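Local coordinates for protein CymD (Pseudomonas putida, PDB 6Z34) that forms an outer-membrane channel of the FadL family that serves the uptake of monoaromatic hydrocarbons, at residues A[181-186]-A[326-331]; A[272-277]-A[311-316]; A[130-135]-A[162-167]; A[196-201]-A[255-260]. All coordinates share one frame; numbering follows the deposited sequence.

Contact 1 of 4, residues A[181-186]-A[326-331]; sequences QGQVSG and NLKLPF
Ser185 and Asn326 face each other as an antiparallel hydrogen-bonded pair, and this is the tight end of the contact. The two backbones exchange bonds there: Asn326 N reaches Ser185 O at 2.7 Å, and Ser185 N reaches Asn326 O at 3.0 Å. Asn326 O also takes a CA-H...O contact from Val184 CA at 3.2 Å. On the face holding Val184 and Leu327, the methyl Val184 CG2 packs obliquely on Leu327 CD2 at 3.7 Å. Leu327 swings its CG opposite the backbone N (chi1 -167°), and its end turns back to this valine; both branched side chains also rest on Leu178 of helix 172-180, so apolar residues suit the place.

Toward Gln183 the pairing slackens. The bond from Lys328 N to Gln183 O stretches to 3.3 Å, and beyond it the stem of Gln183 crosses the methylenes of Lys328, Gln183 CB lying 3.8 Å from Lys328 CD. A bend at the third torsion of Lys328 (chi3 -137°) turns the end of its chain, CE, over the glutamine. Here the surface is open, and Gly182, whose positive phi glycine tolerates easily, turns the chain from helix 172-180 into the strand. Gly186 ends the pairing with backbone angles that a CB would not allow. The result is a two-residue edge strand added antiparallel to strand 324-328, at the margin of the sheet that extends beyond the FadL-type barrel.

Contact 2 of 4, residues A[272-277]-A[311-316]; sequences KLHNFE and DIEVNF
His274 and Glu313 are brought together by complementary first torsions: the imidazole points away from its own backbone N, beside the carbonyl carbon (chi1 -165°), whereas the Glu313 chain leaves opposite its carbonyl carbon (chi1 -71°) and then runs extended. The two side chains thus lie alongside each other, with His274 CB 3.7 Å from Glu313 CB. His274 ND1 donates to Glu313 OE1 at 3.1 Å in a nearly straight bond. The oxygen sits in the plane of the ring, but the ring meets the carboxylate from above its plane, the two planes standing 89° apart. Asn275 ND2 lies over the centre of one ring face, and Lys272 CE covers the other nearer the rim, so the imidazole is sandwiched between its own chain neighbours. With an alanine in place of Glu313, His274 ND1 would probably lose its acceptor and the ring would be likelier to turn.

Behind this pair runs an antiparallel ladder between strands 265-273 and 313-318, in the sheet that extends beyond the barrel of this FadL-family channel. Lys272 N gives a bond to Asn315 O at 2.9 Å and Lys272 O takes one from Asn315 N at 3.1 Å; one more, bent bond, from His274 N to Glu313 O, follows just past the strand end.

On the apolar face Leu273 CD2 fits against both methyls of Val314, 3.6 Å from CG2. Separately, Ile312 offers a flexible delta methyl that can reach the ring of Phe276, CD1 to CE2 3.4 Å. Asp248 of strand 234-259 touches both Lys272 and His274, and Phe276 rests on Val246 of that strand.

Contact 3 of 4, residues A[130-135]-A[162-167]; sequences NYSRLI and TSVNLG
Tyr131 lays one face of its phenol ring on the backbone of Gly167, with CE1 3.4 Å from Gly167 N and CZ 3.6 Å from Leu166 C. The ring gets there because CG sits between the backbone N and the carbonyl carbon (chi1 72°), which folds it across to the partner strand. Gly167 suits its place because a CB there would run into Tyr131 CE1. On the same face Arg133 and Asn165 stand side by side, and Ile135 CD1 lies over the centre of the guanidinium, a greasy cover for its flat surface. Leu134, on the opposite face, crosses Thr162 obliquely, CD1 to CG2 3.7 Å, and the small Ser132 lets Val164 CG2 come close, 3.2 Å from Ser132 OG.

Beneath these side chains six backbone bonds hold the register, in the reciprocal pairs Tyr131-Gly167, Arg133-Asn165 and Ile135-Ser163; the bond from Ile135 N to Ser163 O is 2.6 Å long and nearly straight.

Farther out, other strands fix the polar ends. Tyr131 OH is hydrogen-bonded to Asp206 OD2, which pins the far end of the ring, and Arg133 NH2 forms a salt bridge with Asp104 OD2, so the guanidinium is turned to the neighbouring strand. Together these features describe an antiparallel beta hairpin of strands 131-146 and 151-171, with the cross-strand tyrosine-glycine pairing known as aromatic rescue of glycine.

Contact 4 of 4, residues A[196-201]-A[255-260]; sequences PELSAG and LTAVSA
The flat groups that meet between Ser199 and Val258 are peptide units rather than rings. Ser199 N meets Val258 O nearly along the C=O axis, at 2.8 Å, and Leu198 CD1 approaches the same oxygen obliquely, at 3.2 Å. Across the strands the Ala200 carbonyl O accepts from Val258 N at 2.8 Å, while Val258 CB and CG2 crowd beside the acceptor. Ser199 and Ala200 therefore both face the single residue Val258, a classic beta bulge near the outer end of the hairpin formed by strands 198-229 and 234-259. The strand segments run at 150°, consistent with the twist that classic bulges usually add.

Before the bulge the pairing passes to a side chain. With OG of Ser259 set trans to the backbone N (chi1 160°), the hydroxyl arrives at Pro196 O at 2.6 Å; the carbonyl receives it only slightly tilted from its plane. The same OG takes a hydrogen bond from Ala262 N, so one small hydroxyl ties the turn after the strand to the loop before the other strand. An alanine at Ser259 is likely to leave Pro196 O without this donor and Ala262 N without its acceptor.

Leu198 suits its place as an apolar side chain that packs with Ala257 against Leu192 of helix 188-193. Toward the inner end the residues are small, Ala257 and Gly201 forming a close non-hydrogen-bonded pair and Ala200 bringing its methyl beside Val258. Gly201 directs its CA hydrogen at Thr256 O, with CA and O 3.4 Å apart.

From the N terminus, contact 3 comes first, closing the hairpin of strands 131-146 and 151-171 before any other contact opens. Contact 1 then opens at 181-186, and the chain completes two further contacts before returning to it. Contact 4 joins strands 198-229 and 234-259 in a second hairpin; contact 2 follows, pairing strand 265-273 with 313-318. Both lie within the long excursion that ends when strand 324-328 pairs back to 184-185, and none of the loops cross. Contacts 1 and 2 share a seam, since Leu327 O meets Val314 N between adjacent strands. Leu273 packs on Val164 and Leu166 of contact 3, and Phe316 touches Leu255 of contact 4.

Contact 1 of 4, residues A[181-186]-A[326-331]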
# COMPACT_ATOMS: atom_id res chain seq x y z
N GLN A 181 18.96 19.83 19.32
CA GLN A 181 18.27 18.66 19.83
C GLN A 181 19.03 17.37 19.58
O GLN A 181 18.48 16.28 19.81
CB GLN A 181 16.87 18.57 19.21
CG GLN A 181 15.86 19.56 19.77
CD GLN A 181 14.46 19.32 19.24
OE1 GLN A 181 14.18 18.26 18.70
NE2 GLN A 181 13.57 20.29 19.41
N GLY A 182 20.28 17.46 19.12
CA GLY A 182 21.07 16.28 18.84
C GLY A 182 20.40 15.42 17.79
O GLY A 182 20.32 14.20 17.95
N GLN A 183 19.91 16.03 16.71
CA GLN A 183 19.30 15.26 15.64
C GLN A 183 20.04 15.34 14.31
O GLN A 183 19.85 14.45 13.46
CB GLN A 183 17.83 15.68 15.43
CG GLN A 183 17.13 16.13 16.72
CD GLN A 183 15.65 16.40 16.54
OE1 GLN A 183 15.24 17.54 16.36
NE2 GLN A 183 14.85 15.33 16.49
N VAL A 184 20.84 16.38 14.07
CA VAL A 184 21.72 16.43 12.91
C VAL A 184 23.14 16.15 13.36
O VAL A 184 23.58 16.63 14.41
CB VAL A 184 21.66 17.80 12.21
CG1 VAL A 184 22.33 17.72 10.85
CG2 VAL A 184 20.24 18.24 12.09
N SER A 185 23.87 15.40 12.55
CA SER A 185 25.28 15.16 12.83
C SER A 185 26.03 15.12 11.50
O SER A 185 25.43 15.25 10.42
CB SER A 185 25.47 13.87 13.63
OG SER A 185 24.55 13.81 14.71
N GLY A 186 27.33 14.94 11.59
CA GLY A 186 28.09 14.69 10.38
C GLY A 186 28.98 15.87 10.06
O GLY A 186 28.62 17.04 10.28
N ASN A 326 23.97 13.46 8.96
CA ASN A 326 23.08 12.46 9.53
C ASN A 326 21.85 13.13 10.11
O ASN A 326 21.90 14.27 10.56
CB ASN A 326 23.79 11.65 10.60
CG ASN A 326 24.88 10.77 10.03
OD1 ASN A 326 24.67 10.06 9.05
ND2 ASN A 326 26.06 10.83 10.63
N LEU A 327 20.75 12.40 10.12
CA LEU A 327 19.48 13.04 10.37
C LEU A 327 18.48 12.02 10.88
O LEU A 327 18.28 10.98 10.25
CB LEU A 327 18.99 13.68 9.08
CG LEU A 327 17.84 14.66 9.17
CD1 LEU A 327 16.64 14.04 9.70
CD2 LEU A 327 18.26 15.81 10.07
N LYS A 328 17.87 12.30 12.03
CA LYS A 328 16.75 11.52 12.55
C LYS A 328 15.47 12.33 12.36
O LYS A 328 15.49 13.57 12.42
CB LYS A 328 16.95 11.15 14.02
CG LYS A 328 16.34 12.20 15.00
CD LYS A 328 16.83 12.17 16.46
CE LYS A 328 15.72 12.32 17.47
NZ LYS A 328 16.37 12.72 18.76
N LEU A 329 14.34 11.63 12.09
CA LEU A 329 13.00 12.23 12.05
C LEU A 329 11.99 11.33 12.75
O LEU A 329 10.96 10.97 12.16
CB LEU A 329 12.54 12.44 10.62
CG LEU A 329 13.10 13.39 9.59
CD1 LEU A 329 13.47 14.72 10.19
CD2 LEU A 329 14.27 12.71 8.95
N PRO A 330 12.23 10.92 14.00
CA PRO A 330 11.33 9.94 14.61
C PRO A 330 9.91 10.48 14.66
O PRO A 330 9.59 11.31 15.52
CB PRO A 330 11.90 9.74 16.01
CG PRO A 330 12.63 10.98 16.32
CD PRO A 330 13.03 11.63 15.01
N PHE A 331 9.04 10.05 13.73
CA PHE A 331 7.65 10.52 13.70
C PHE A 331 6.71 9.37 14.07
O PHE A 331 6.62 8.37 13.36
CB PHE A 331 7.28 11.12 12.35
CG PHE A 331 6.37 12.30 12.49
CD1 PHE A 331 5.06 12.12 12.90
CD2 PHE A 331 6.84 13.59 12.28
CE1 PHE A 331 4.22 13.20 13.06
CE2 PHE A 331 6.00 14.68 12.44
CZ PHE A 331 4.69 14.49 12.83

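Contact 2 of 4, residues A[272-277]-A[311-316]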
# COMPACT_ATOMS: atom_id res chain seq x y z
N LYS A 272 21.16 6.70 2.43
CA LYS A 272 20.67 5.49 3.06
C LYS A 272 19.52 5.86 3.99
O LYS A 272 19.67 6.75 4.83
CB LYS A 272 21.80 4.78 3.81
CG LYS A 272 21.33 3.69 4.74
CD LYS A 272 22.32 3.47 5.87
CE LYS A 272 21.73 2.57 6.94
NZ LYS A 272 20.98 3.36 7.95
N LEU A 273 18.37 5.21 3.81
CA LEU A 273 17.30 5.28 4.80
C LEU A 273 17.37 4.02 5.65
O LEU A 273 17.71 2.94 5.16
CB LEU A 273 15.92 5.40 4.16
CG LEU A 273 15.64 6.71 3.45
CD1 LEU A 273 14.16 6.96 3.40
CD2 LEU A 273 16.38 7.86 4.12
N HIS A 274 17.07 4.16 6.94
CA HIS A 274 17.40 3.06 7.84
C HIS A 274 16.20 2.19 8.20
O HIS A 274 15.99 1.13 7.59
CB HIS A 274 18.04 3.61 9.11
CG HIS A 274 18.73 2.57 9.93
ND1 HIS A 274 19.75 2.86 10.82
CD2 HIS A 274 18.56 1.22 10.00
CE1 HIS A 274 20.17 1.75 11.40
NE2 HIS A 274 19.46 0.74 10.93
N ASN A 275 15.45 2.61 9.21
CA ASN A 275 14.47 1.76 9.88
C ASN A 275 13.08 1.98 9.30
O ASN A 275 12.35 2.88 9.72
CB ASN A 275 14.47 1.99 11.39
CG ASN A 275 15.79 1.61 12.04
OD1 ASN A 275 16.28 0.49 11.87
ND2 ASN A 275 16.36 2.53 12.81
N PHE A 276 12.73 1.15 8.33
CA PHE A 276 11.35 0.97 7.93
C PHE A 276 10.86 -0.38 8.42
O PHE A 276 11.62 -1.35 8.53
CB PHE A 276 11.19 1.06 6.42
CG PHE A 276 10.76 2.38 5.94
CD1 PHE A 276 9.69 2.50 5.06
CD2 PHE A 276 11.42 3.53 6.34
CE1 PHE A 276 9.28 3.74 4.60
CE2 PHE A 276 11.03 4.77 5.89
CZ PHE A 276 9.96 4.88 5.01
N GLU A 277 9.58 -0.41 8.73
CA GLU A 277 8.91 -1.64 9.11
C GLU A 277 7.45 -1.33 8.93
O GLU A 277 6.83 -0.78 9.85
CB GLU A 277 9.26 -2.06 10.54
CG GLU A 277 8.56 -3.34 11.02
CD GLU A 277 9.12 -3.86 12.33
OE1 GLU A 277 9.29 -3.05 13.26
OE2 GLU A 277 9.38 -5.08 12.44
N ASP A 311 12.88 4.91 15.27
CA ASP A 311 14.26 5.20 14.91
C ASP A 311 14.46 5.37 13.40
O ASP A 311 15.06 4.51 12.77
CB ASP A 311 15.16 4.06 15.42
CG ASP A 311 16.44 4.55 16.07
OD1 ASP A 311 17.27 5.16 15.37
OD2 ASP A 311 16.62 4.31 17.28
N ILE A 312 14.00 6.47 12.82
CA ILE A 312 13.98 6.57 11.36
C ILE A 312 15.11 7.48 10.86
O ILE A 312 14.94 8.69 10.66
CB ILE A 312 12.58 7.01 10.89
CG1 ILE A 312 12.48 7.04 9.37
CG2 ILE A 312 12.16 8.30 11.51
CD1 ILE A 312 11.17 6.40 8.89
N GLU A 313 16.28 6.88 10.64
CA GLU A 313 17.50 7.61 10.33
C GLU A 313 17.63 7.88 8.84
O GLU A 313 17.19 7.10 7.99
CB GLU A 313 18.73 6.84 10.80
CG GLU A 313 18.91 6.79 12.31
CD GLU A 313 20.03 5.83 12.73
OE1 GLU A 313 20.93 5.56 11.90
OE2 GLU A 313 20.00 5.35 13.88
N VAL A 314 18.27 9.01 8.52
CA VAL A 314 18.54 9.44 7.15
C VAL A 314 19.99 9.89 7.10
O VAL A 314 20.37 10.86 7.77
CB VAL A 314 17.62 10.59 6.72
CG1 VAL A 314 17.93 11.01 5.29
CG2 VAL A 314 16.13 10.18 6.88
N ASN A 315 20.82 9.17 6.34
CA ASN A 315 22.24 9.45 6.25
C ASN A 315 22.63 9.71 4.80
O ASN A 315 22.27 8.94 3.90
CB ASN A 315 23.09 8.30 6.82
CG ASN A 315 22.63 7.87 8.19
OD1 ASN A 315 21.93 8.61 8.88
ND2 ASN A 315 23.04 6.68 8.61
N PHE A 316 23.36 10.80 4.58
CA PHE A 316 23.89 11.16 3.27
C PHE A 316 25.40 11.26 3.40
O PHE A 316 25.91 11.84 4.36
CB PHE A 316 23.28 12.49 2.79
CG PHE A 316 24.06 13.17 1.69
CD1 PHE A 316 23.73 12.97 0.36
CD2 PHE A 316 25.11 14.05 2.00
CE1 PHE A 316 24.44 13.61 -0.66
CE2 PHE A 316 25.83 14.69 1.00
CZ PHE A 316 25.50 14.47 -0.33

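Contact 3 of 4, residues A[130-135]-A[162-167]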
# COMPACT_ATOMS: atom_id res chain seq x y z
N ASN A 130 8.53 19.70 -0.51
CA ASN A 130 8.72 18.53 0.35
C ASN A 130 7.77 17.44 -0.10
O ASN A 130 6.55 17.63 -0.10
CB ASN A 130 8.49 18.88 1.82
CG ASN A 130 9.67 19.60 2.42
OD1 ASN A 130 10.47 19.02 3.15
ND2 ASN A 130 9.81 20.87 2.08
N TYR A 131 8.32 16.29 -0.49
CA TYR A 131 7.48 15.23 -1.01
C TYR A 131 8.17 13.89 -0.81
O TYR A 131 9.38 13.80 -0.62
CB TYR A 131 7.17 15.42 -2.49
CG TYR A 131 8.36 15.17 -3.38
CD1 TYR A 131 9.36 16.14 -3.53
CD2 TYR A 131 8.51 13.97 -4.05
CE1 TYR A 131 10.45 15.91 -4.34
CE2 TYR A 131 9.60 13.73 -4.85
CZ TYR A 131 10.57 14.70 -4.99
OH TYR A 131 11.65 14.45 -5.80
N SER A 132 7.36 12.85 -0.87
CA SER A 132 7.87 11.49 -0.83
C SER A 132 6.97 10.65 -1.70
O SER A 132 5.76 10.59 -1.47
CB SER A 132 7.91 10.96 0.59
OG SER A 132 8.57 9.72 0.64
N ARG A 133 7.54 10.03 -2.73
CA ARG A 133 6.85 9.04 -3.53
C ARG A 133 7.31 7.65 -3.09
O ARG A 133 8.51 7.38 -3.07
CB ARG A 133 7.10 9.23 -5.02
CG ARG A 133 6.39 8.21 -5.93
CD ARG A 133 7.00 8.17 -7.33
NE ARG A 133 6.33 7.20 -8.20
CZ ARG A 133 6.82 6.77 -9.37
NH1 ARG A 133 7.99 7.22 -9.81
NH2 ARG A 133 6.14 5.89 -10.10
N LEU A 134 6.34 6.79 -2.78
CA LEU A 134 6.61 5.46 -2.27
C LEU A 134 6.09 4.45 -3.29
O LEU A 134 4.91 4.46 -3.65
CB LEU A 134 5.93 5.25 -0.92
CG LEU A 134 5.83 3.84 -0.34
CD1 LEU A 134 7.22 3.30 -0.06
CD2 LEU A 134 4.98 3.86 0.93
N ILE A 135 6.98 3.60 -3.77
CA ILE A 135 6.63 2.48 -4.63
C ILE A 135 6.85 1.22 -3.82
O ILE A 135 7.95 1.00 -3.30
CB ILE A 135 7.49 2.47 -5.91
CG1 ILE A 135 7.26 3.75 -6.71
CG2 ILE A 135 7.19 1.23 -6.75
CD1 ILE A 135 8.33 4.00 -7.75
N THR A 162 10.71 -2.13 -2.10
CA THR A 162 10.27 -0.80 -1.71
C THR A 162 11.19 0.23 -2.36
O THR A 162 12.41 0.10 -2.27
CB THR A 162 10.32 -0.63 -0.20
OG1 THR A 162 9.44 -1.55 0.41
CG2 THR A 162 9.93 0.79 0.20
N SER A 163 10.60 1.24 -2.98
CA SER A 163 11.36 2.31 -3.62
C SER A 163 10.77 3.65 -3.21
O SER A 163 9.55 3.82 -3.24
CB SER A 163 11.33 2.14 -5.14
OG SER A 163 12.28 2.97 -5.79
N VAL A 164 11.62 4.61 -2.82
CA VAL A 164 11.16 5.95 -2.47
C VAL A 164 11.98 7.00 -3.21
O VAL A 164 13.22 6.94 -3.22
CB VAL A 164 11.17 6.20 -0.95
CG1 VAL A 164 12.54 6.10 -0.40
CG2 VAL A 164 10.57 7.56 -0.61
N ASN A 165 11.28 7.92 -3.88
CA ASN A 165 11.82 9.18 -4.37
C ASN A 165 11.39 10.27 -3.39
O ASN A 165 10.25 10.27 -2.92
CB ASN A 165 11.30 9.52 -5.77
CG ASN A 165 11.82 8.59 -6.85
OD1 ASN A 165 12.84 7.92 -6.68
ND2 ASN A 165 11.13 8.57 -7.99
N LEU A 166 12.29 11.18 -3.07
CA LEU A 166 11.95 12.18 -2.07
C LEU A 166 12.71 13.46 -2.32
O LEU A 166 13.77 13.48 -2.97
CB LEU A 166 12.24 11.68 -0.65
CG LEU A 166 13.68 11.42 -0.19
CD1 LEU A 166 14.47 12.65 0.28
CD2 LEU A 166 13.61 10.38 0.91
N GLY A 167 12.14 14.54 -1.79
CA GLY A 167 12.75 15.85 -1.69
C GLY A 167 12.43 16.42 -0.33
O GLY A 167 11.31 16.30 0.16

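Contact 4 of 4, residues A[196-201]-A[255-260]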
# COMPACT_ATOMS: atom_id res chain seq x y z
N PRO A 196 28.09 31.29 2.86
CA PRO A 196 27.60 32.65 3.12
C PRO A 196 26.12 32.78 2.79
O PRO A 196 25.64 32.28 1.77
CB PRO A 196 28.45 33.53 2.20
CG PRO A 196 29.61 32.69 1.80
CD PRO A 196 29.12 31.28 1.80
N GLU A 197 25.40 33.47 3.68
CA GLU A 197 23.97 33.76 3.52
C GLU A 197 23.14 32.48 3.38
O GLU A 197 22.09 32.48 2.72
CB GLU A 197 23.73 34.70 2.34
CG GLU A 197 22.43 35.50 2.40
CD GLU A 197 22.51 36.68 3.36
OE1 GLU A 197 21.43 37.15 3.79
OE2 GLU A 197 23.62 37.13 3.69
N LEU A 198 23.60 31.38 3.96
CA LEU A 198 22.93 30.10 3.72
C LEU A 198 21.47 30.19 4.16
O LEU A 198 21.17 30.64 5.28
CB LEU A 198 23.62 28.95 4.46
CG LEU A 198 22.73 27.70 4.48
CD1 LEU A 198 22.58 27.17 3.04
CD2 LEU A 198 23.22 26.61 5.43
N SER A 199 20.57 29.78 3.28
CA SER A 199 19.14 29.89 3.50
C SER A 199 18.42 28.56 3.66
O SER A 199 17.46 28.47 4.43
CB SER A 199 18.51 30.67 2.34
OG SER A 199 17.16 30.26 2.17
N ALA A 200 18.85 27.51 2.97
CA ALA A 200 18.19 26.22 3.10
C ALA A 200 19.07 25.14 2.49
O ALA A 200 19.85 25.39 1.57
CB ALA A 200 16.82 26.20 2.41
N GLY A 201 18.93 23.94 3.04
CA GLY A 201 19.48 22.74 2.42
C GLY A 201 18.35 21.95 1.79
O GLY A 201 17.26 21.84 2.35
N LEU A 255 22.37 16.90 -2.18
CA LEU A 255 22.12 17.90 -1.15
C LEU A 255 22.58 19.24 -1.71
O LEU A 255 23.78 19.45 -1.89
CB LEU A 255 22.87 17.57 0.13
CG LEU A 255 22.55 18.54 1.27
CD1 LEU A 255 21.06 18.53 1.52
CD2 LEU A 255 23.33 18.17 2.51
N THR A 256 21.63 20.13 -2.00
CA THR A 256 21.95 21.45 -2.51
C THR A 256 21.89 22.47 -1.37
O THR A 256 20.88 22.54 -0.65
CB THR A 256 21.01 21.84 -3.64
OG1 THR A 256 20.98 20.79 -4.61
CG2 THR A 256 21.51 23.13 -4.32
N ALA A 257 22.97 23.22 -1.19
CA ALA A 257 22.98 24.37 -0.29
C ALA A 257 22.48 25.59 -1.05
O ALA A 257 23.02 25.92 -2.11
CB ALA A 257 24.39 24.61 0.24
N VAL A 258 21.46 26.25 -0.52
CA VAL A 258 20.82 27.38 -1.19
C VAL A 258 21.30 28.67 -0.54
O VAL A 258 21.22 28.83 0.68
CB VAL A 258 19.30 27.26 -1.16
CG1 VAL A 258 18.67 28.34 -2.01
CG2 VAL A 258 18.89 25.90 -1.67
N SER A 259 21.78 29.60 -1.37
CA SER A 259 22.27 30.88 -0.89
C SER A 259 22.02 31.93 -1.96
O SER A 259 22.25 31.69 -3.14
CB SER A 259 23.76 30.83 -0.55
OG SER A 259 24.33 32.13 -0.52
N ALA A 260 21.51 33.09 -1.53
CA ALA A 260 21.33 34.20 -2.46
C ALA A 260 22.66 34.70 -2.99
O ALA A 260 22.74 35.17 -4.13
CB ALA A 260 20.57 35.35 -1.78